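DnaJ homolog subfamily C member 10 (Mus musculus, PDB 3APQ) acts as an endoplasmic reticulum disulfide reductase in protein folding and in the degradation of misfolded proteins, represented here by its J domain and first thioredoxin domain. Local coordinates at residues V119-P124 with G150-G155; H130-T135 with G186-E191. All blocks are in the same frame, centred on the assembly; numbering follows the deposited sequence. Where two conformers were deposited one is given.

Interaction 1 of 2, residues V119-P124 with G150-G155; sequences VNFYSP and GAVNCG
The carbonyl oxygen Asn120 O is met by two groups of the neighbouring strand: Val152 N gives it a hydrogen bond of 2.8 Å, and the CA of Ala151 adds a C-H...O contact at 3.2 Å. Either side of this bond the parallel ladder continues from Asn120 N to Gly150 O and from Tyr122 N to Val152 O. Past the paired residues, Cys154 N closes on Tyr122 O at 2.9 Å.

Side chains alternate between the two faces of the sheet. On one, the Phe121 ring lies alongside Val152, its CD1 3.7 Å from Val152 CB, while Val119 CG1 sits over one face of the ring, nearer its margin than its centre. Cys154 SG stands at the edge of this ring, 5.4 Å from the Phe121 centroid, in a sulfur-aromatic contact. On the other face, Tyr122 holds CG between its backbone N and carbonyl carbon (chi1 67°), which swings the ring across to the second strand. There Asn153 CA makes a CH-pi contact over the ring face, 4.0 Å from the Tyr122 centroid, and Ala151 CB meets the edge at CE2, 3.7 Å away. The Asn153 amide is turned only 16° from the ring plane. Replacing Tyr122 with an alanine would probably uncover Asn153 CA and Ala151 CB and open a gap beside Cys129.

The two strands and the intervening helix 127-142 form a beta-alpha-beta unit of the thioredoxin fold. Strand 117-122 runs between 148-153 and the antiparallel strand 171-175; helix 127-142 packs on the Asn120 and Tyr122 side, and helix 158-163, tied to Cys154 by the Cys154-Cys161 disulfide, on the Phe121 and Val152 side.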
loop_
_atom_site.group_PDB
_atom_site.type_symbol
_atom_site.label_atom_id
_atom_site.label_comp_id
_atom_site.label_asym_id
_atom_site.label_seq_id
_atom_site.Cartn_x
_atom_site.Cartn_y
_atom_site.Cartn_z
ATOM N N VAL A 119 3.029 9.804 -7.663
ATOM C CA VAL A 119 3.084 8.748 -6.665
ATOM C C VAL A 119 3.783 9.203 -5.363
ATOM O O VAL A 119 4.859 9.819 -5.384
ATOM C CB VAL A 119 3.829 7.520 -7.245
ATOM C CG1 VAL A 119 3.943 6.368 -6.174
ATOM C CG2 VAL A 119 3.096 7.047 -8.501
ATOM N N ASN A 120 3.125 8.898 -4.248
ATOM C CA ASN A 120 3.610 9.163 -2.911
ATOM C C ASN A 120 4.224 7.874 -2.399
ATOM O O ASN A 120 3.482 6.890 -2.158
ATOM C CB ASN A 120 2.427 9.559 -2.028
ATOM C CG ASN A 120 2.791 9.700 -0.566
ATOM O OD1 ASN A 120 3.952 9.559 -0.181
ATOM N ND2 ASN A 120 1.801 10.043 0.249
ATOM N N PHE A 121 5.553 7.883 -2.262
ATOM C CA PHE A 121 6.321 6.771 -1.678
ATOM C C PHE A 121 6.429 7.041 -0.185
ATOM O O PHE A 121 7.048 8.030 0.247
ATOM C CB PHE A 121 7.740 6.658 -2.265
ATOM C CG PHE A 121 7.771 6.218 -3.703
ATOM C CD1 PHE A 121 7.980 4.893 -4.027
ATOM C CD2 PHE A 121 7.643 7.160 -4.724
ATOM C CE1 PHE A 121 8.007 4.493 -5.367
ATOM C CE2 PHE A 121 7.651 6.765 -6.071
ATOM C CZ PHE A 121 7.844 5.431 -6.379
ATOM N N TYR A 122 5.806 6.190 0.598
ATOM C CA TYR A 122 5.764 6.395 2.063
ATOM C C TYR A 122 6.264 5.147 2.792
ATOM O O TYR A 122 6.581 4.131 2.172
ATOM C CB TYR A 122 4.314 6.813 2.462
ATOM C CG TYR A 122 3.272 5.720 2.252
ATOM C CD1 TYR A 122 2.967 4.873 3.300
ATOM C CD2 TYR A 122 2.603 5.522 1.033
ATOM C CE1 TYR A 122 2.068 3.834 3.176
ATOM C CE2 TYR A 122 1.639 4.419 0.904
ATOM C CZ TYR A 122 1.390 3.618 1.998
ATOM O OH TYR A 122 0.471 2.553 2.037
ATOM N N SER A 123 6.382 5.213 4.121
ATOM C CA SER A 123 6.838 4.076 4.886
ATOM C C SER A 123 6.043 4.070 6.197
ATOM O O SER A 123 5.651 5.140 6.669
ATOM C CB SER A 123 8.345 4.164 5.129
ATOM O OG SER A 123 8.812 3.135 5.977
ATOM N N PRO A 124 5.774 2.867 6.754
ATOM C CA PRO A 124 5.068 2.812 8.033
ATOM C C PRO A 124 5.939 3.494 9.137
ATOM O O PRO A 124 7.167 3.545 9.017
ATOM C CB PRO A 124 4.930 1.286 8.296
ATOM C CG PRO A 124 5.963 0.629 7.433
ATOM C CD PRO A 124 5.952 1.517 6.183
ATOM N N GLY A 150 -1.105 7.920 -7.221
ATOM C CA GLY A 150 -0.650 6.629 -6.632
ATOM C C GLY A 150 -0.001 6.771 -5.264
ATOM O O GLY A 150 0.321 7.883 -4.805
ATOM N N ALA A 151 0.176 5.633 -4.614
ATOM C CA ALA A 151 0.885 5.560 -3.352
ATOM C C ALA A 151 1.638 4.260 -3.372
ATOM O O ALA A 151 1.130 3.253 -3.903
ATOM C CB ALA A 151 -0.131 5.587 -2.175
ATOM N N VAL A 152 2.862 4.267 -2.845
ATOM C CA VAL A 152 3.650 3.035 -2.706
ATOM C C VAL A 152 4.090 2.884 -1.242
ATOM O O VAL A 152 4.705 3.784 -0.670
ATOM C CB VAL A 152 4.874 3.002 -3.622
ATOM C CG1 VAL A 152 5.815 1.862 -3.207
ATOM C CG2 VAL A 152 4.499 2.817 -5.098
ATOM N N ASN A 153 3.766 1.738 -0.643
ATOM C CA ASN A 153 4.177 1.443 0.710
ATOM C C ASN A 153 5.546 0.778 0.631
ATOM O O ASN A 153 5.676 -0.453 0.371
ATOM C CB ASN A 153 3.164 0.509 1.389
ATOM C CG ASN A 153 3.568 0.132 2.813
ATOM O OD1 ASN A 153 4.594 0.575 3.328
ATOM N ND2 ASN A 153 2.757 -0.721 3.448
ATOM N N CYS A 154 6.564 1.585 0.885
ATOM C CA CYS A 154 7.932 1.078 0.944
ATOM C C CYS A 154 8.175 0.081 2.055
ATOM O O CYS A 154 9.133 -0.683 1.951
ATOM C CB CYS A 154 8.968 2.190 1.022
ATOM S SG CYS A 154 8.828 3.307 -0.374
ATOM N N GLY A 155 7.339 0.060 3.090
ATOM C CA GLY A 155 7.461 -1.013 4.105
ATOM C C GLY A 155 7.248 -2.380 3.537
ATOM O O GLY A 155 7.908 -3.367 3.936
#

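Interaction 2 of 2, residues H130-T135 with G186-E191; sequences HDLAPT and GDRSKE
Thr135 turns OG1 beside its own backbone N (chi1 -56°), which places the methyl CG2 opposite that N and aims it at the backbone of Arg188 and Lys190. Leu132, whose CG also lies opposite its backbone N (chi1 169°), extends one turn earlier in the same general direction and presents CD1 to Arg188.

The Thr135 methyl fits against the start of helix 190-202: CG2 lies 3.4 Å from Arg188 O and equally close to Lys190 N, with Lys190 CB a little farther off. The hydroxyl works through a water, which lies 3.0 Å from Thr135 OG1 and donates a bond of 2.8 Å to Arg188 O. That carbonyl is therefore touched by the methyl and bridged to the hydroxyl of one and the same residue. Leu132 CD1 makes a looser contact with Arg188 CB at 4.2 Å, the two side chains crossing at about a right angle.

The loop that supplies these partners is folded on Asp187. Its OD1 accepts from Ser189 N at 2.8 Å, an Asx turn, and also from Ser189 OG, both donors coming from the same face of the carboxylate plane. Ser189 in turn is the N-cap of helix 190-202, its hydroxyl reaching Ser192 N.

Helix 127-142 is kinked at Pro134, which has no N-H to give; the N of Thr135 also makes no bond to the turn before. A proline five residues after the second cysteine of the CXXC motif kinks the corresponding helix of thioredoxin. In the thioredoxin fold the helix that follows this motif and the C-terminal helix lie on the same side of the sheet, and this contact joins them.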
loop_
_atom_site.group_PDB
_atom_site.type_symbol
_atom_site.label_atom_id
_atom_site.label_comp_id
_atom_site.label_asym_id
_atom_site.label_seq_id
_atom_site.Cartn_x
_atom_site.Cartn_y
_atom_site.Cartn_z
ATOM N N HIS A 130 2.463 10.622 7.827
ATOM C CA HIS A 130 1.143 10.817 8.402
ATOM C C HIS A 130 0.670 12.254 8.305
ATOM O O HIS A 130 -0.558 12.526 8.142
ATOM C CB HIS A 130 1.066 10.273 9.832
ATOM C CG HIS A 130 0.803 8.799 9.864
ATOM N ND1 HIS A 130 -0.433 8.268 10.170
ATOM C CD2 HIS A 130 1.597 7.748 9.553
ATOM C CE1 HIS A 130 -0.381 6.948 10.061
ATOM N NE2 HIS A 130 0.833 6.611 9.680
ATOM N N ASP A 131 1.613 13.175 8.376
ATOM C CA ASP A 131 1.257 14.555 8.318
ATOM C C ASP A 131 0.710 14.886 6.943
ATOM O O ASP A 131 -0.219 15.677 6.830
ATOM C CB ASP A 131 2.488 15.442 8.577
ATOM C CG ASP A 131 2.853 15.552 10.061
ATOM O OD1 ASP A 131 2.113 15.018 10.914
ATOM O OD2 ASP A 131 3.901 16.175 10.371
ATOM N N LEU A 132 1.326 14.318 5.920
ATOM C CA LEU A 132 0.970 14.537 4.515
ATOM C C LEU A 132 -0.337 13.792 4.094
ATOM O O LEU A 132 -1.103 14.279 3.272
ATOM C CB LEU A 132 2.138 14.127 3.623
ATOM C CG LEU A 132 1.810 14.056 2.145
ATOM C CD1 LEU A 132 1.482 15.470 1.580
ATOM C CD2 LEU A 132 2.992 13.426 1.346
ATOM N N ALA A 133 -0.594 12.641 4.687
ATOM C CA ALA A 133 -1.769 11.832 4.312
ATOM C C ALA A 133 -3.098 12.574 4.069
ATOM O O ALA A 133 -3.706 12.397 3.030
ATOM C CB ALA A 133 -1.947 10.654 5.243
ATOM N N PRO A 134 -3.570 13.413 5.026
ATOM C CA PRO A 134 -4.861 14.026 4.746
ATOM C C PRO A 134 -4.816 14.940 3.533
ATOM O O PRO A 134 -5.805 15.017 2.818
ATOM C CB PRO A 134 -5.149 14.839 6.025
ATOM C CG PRO A 134 -4.484 14.043 7.074
ATOM C CD PRO A 134 -3.167 13.651 6.432
ATOM N N THR A 135 -3.715 15.658 3.339
ATOM C CA THR A 135 -3.549 16.542 2.176
ATOM C C THR A 135 -3.441 15.751 0.888
ATOM O O THR A 135 -4.059 16.142 -0.100
ATOM C CB THR A 135 -2.284 17.374 2.313
ATOM O OG1 THR A 135 -2.333 18.087 3.541
ATOM C CG2 THR A 135 -2.101 18.391 1.144
ATOM N N GLY A 186 8.029 20.884 -3.249
ATOM C CA GLY A 186 7.300 22.019 -2.699
ATOM C C GLY A 186 6.945 21.890 -1.225
ATOM O O GLY A 186 7.456 21.001 -0.543
ATOM N N ASP A 187 6.029 22.739 -0.756
ATOM C CA ASP A 187 5.763 22.883 0.677
ATOM C C ASP A 187 4.715 21.863 1.169
ATOM O O ASP A 187 4.323 21.868 2.346
ATOM C CB ASP A 187 5.358 24.331 1.019
ATOM C CG ASP A 187 4.072 24.763 0.367
ATOM O OD1 ASP A 187 3.310 23.901 -0.127
ATOM O OD2 ASP A 187 3.828 26.001 0.334
ATOM N N ARG A 188 4.278 20.987 0.259
ATOM C CA ARG A 188 3.315 19.914 0.556
ATOM C C ARG A 188 1.928 20.441 0.871
ATOM O O ARG A 188 1.080 19.679 1.325
ATOM C CB ARG A 188 3.794 18.965 1.705
ATOM C CG ARG A 188 5.016 18.121 1.345
ATOM C CD ARG A 188 5.393 17.058 2.393
ATOM N NE ARG A 188 6.740 16.585 2.082
ATOM C CZ ARG A 188 7.661 16.172 2.969
ATOM N NH1 ARG A 188 7.400 16.172 4.251
ATOM N NH2 ARG A 188 8.856 15.769 2.554
ATOM N N SER A 189 1.679 21.719 0.623
ATOM C CA SER A 189 0.278 22.217 0.731
ATOM C C SER A 189 -0.609 21.663 -0.378
ATOM O O SER A 189 -0.114 21.264 -1.437
ATOM C CB SER A 189 0.219 23.751 0.788
ATOM O OG SER A 189 0.459 24.280 -0.483
ATOM N N LYS A 190 -1.923 21.577 -0.148
ATOM C CA LYS A 190 -2.778 21.093 -1.226
ATOM C C LYS A 190 -2.648 21.963 -2.500
ATOM O O LYS A 190 -2.551 21.430 -3.605
ATOM C CB LYS A 190 -4.249 21.001 -0.816
ATOM C CG LYS A 190 -5.130 20.552 -2.002
ATOM C CD LYS A 190 -6.593 20.814 -1.759
ATOM C CE LYS A 190 -6.834 22.246 -1.272
ATOM N NZ LYS A 190 -6.704 23.257 -2.391
ATOM N N GLU A 191 -2.569 23.285 -2.327
ATOM C CA GLU A 191 -2.488 24.166 -3.516
ATOM C C GLU A 191 -1.152 23.969 -4.267
ATOM O O GLU A 191 -1.126 23.937 -5.509
ATOM C CB GLU A 191 -2.842 25.623 -3.188
ATOM C CG GLU A 191 -4.145 25.726 -2.350
ATOM C CD GLU A 191 -3.936 25.708 -0.775
ATOM O OE1 GLU A 191 -3.233 24.824 -0.112
ATOM O OE2 GLU A 191 -4.535 26.642 -0.184
HETATM O O HOH W 1 0.649 18.519 3.789
#

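Interactions 1 and 2 have centres about 14 Å apart and meet directly where Asn120 ND2 packs 3.8 Å from Leu132 CD2; the Leu132 side chain thus touches strand 117-122 through Asn120 and, through Arg188, the loop before helix 190-202. Helix 127-142, to which Leu132 belongs, also carries Cys129 of the redox-active Cys126-Cys129 pair. Tyr122 of interaction 1 touches Cys129, whereas Leu132 of interaction 2 comes close to the pair but makes no contact with it. A further common neighbour is Pro170, which borders Asn120, Leu132 and Arg188. Interaction 1 is buried inside the domain, whereas interaction 2 lies at its surface.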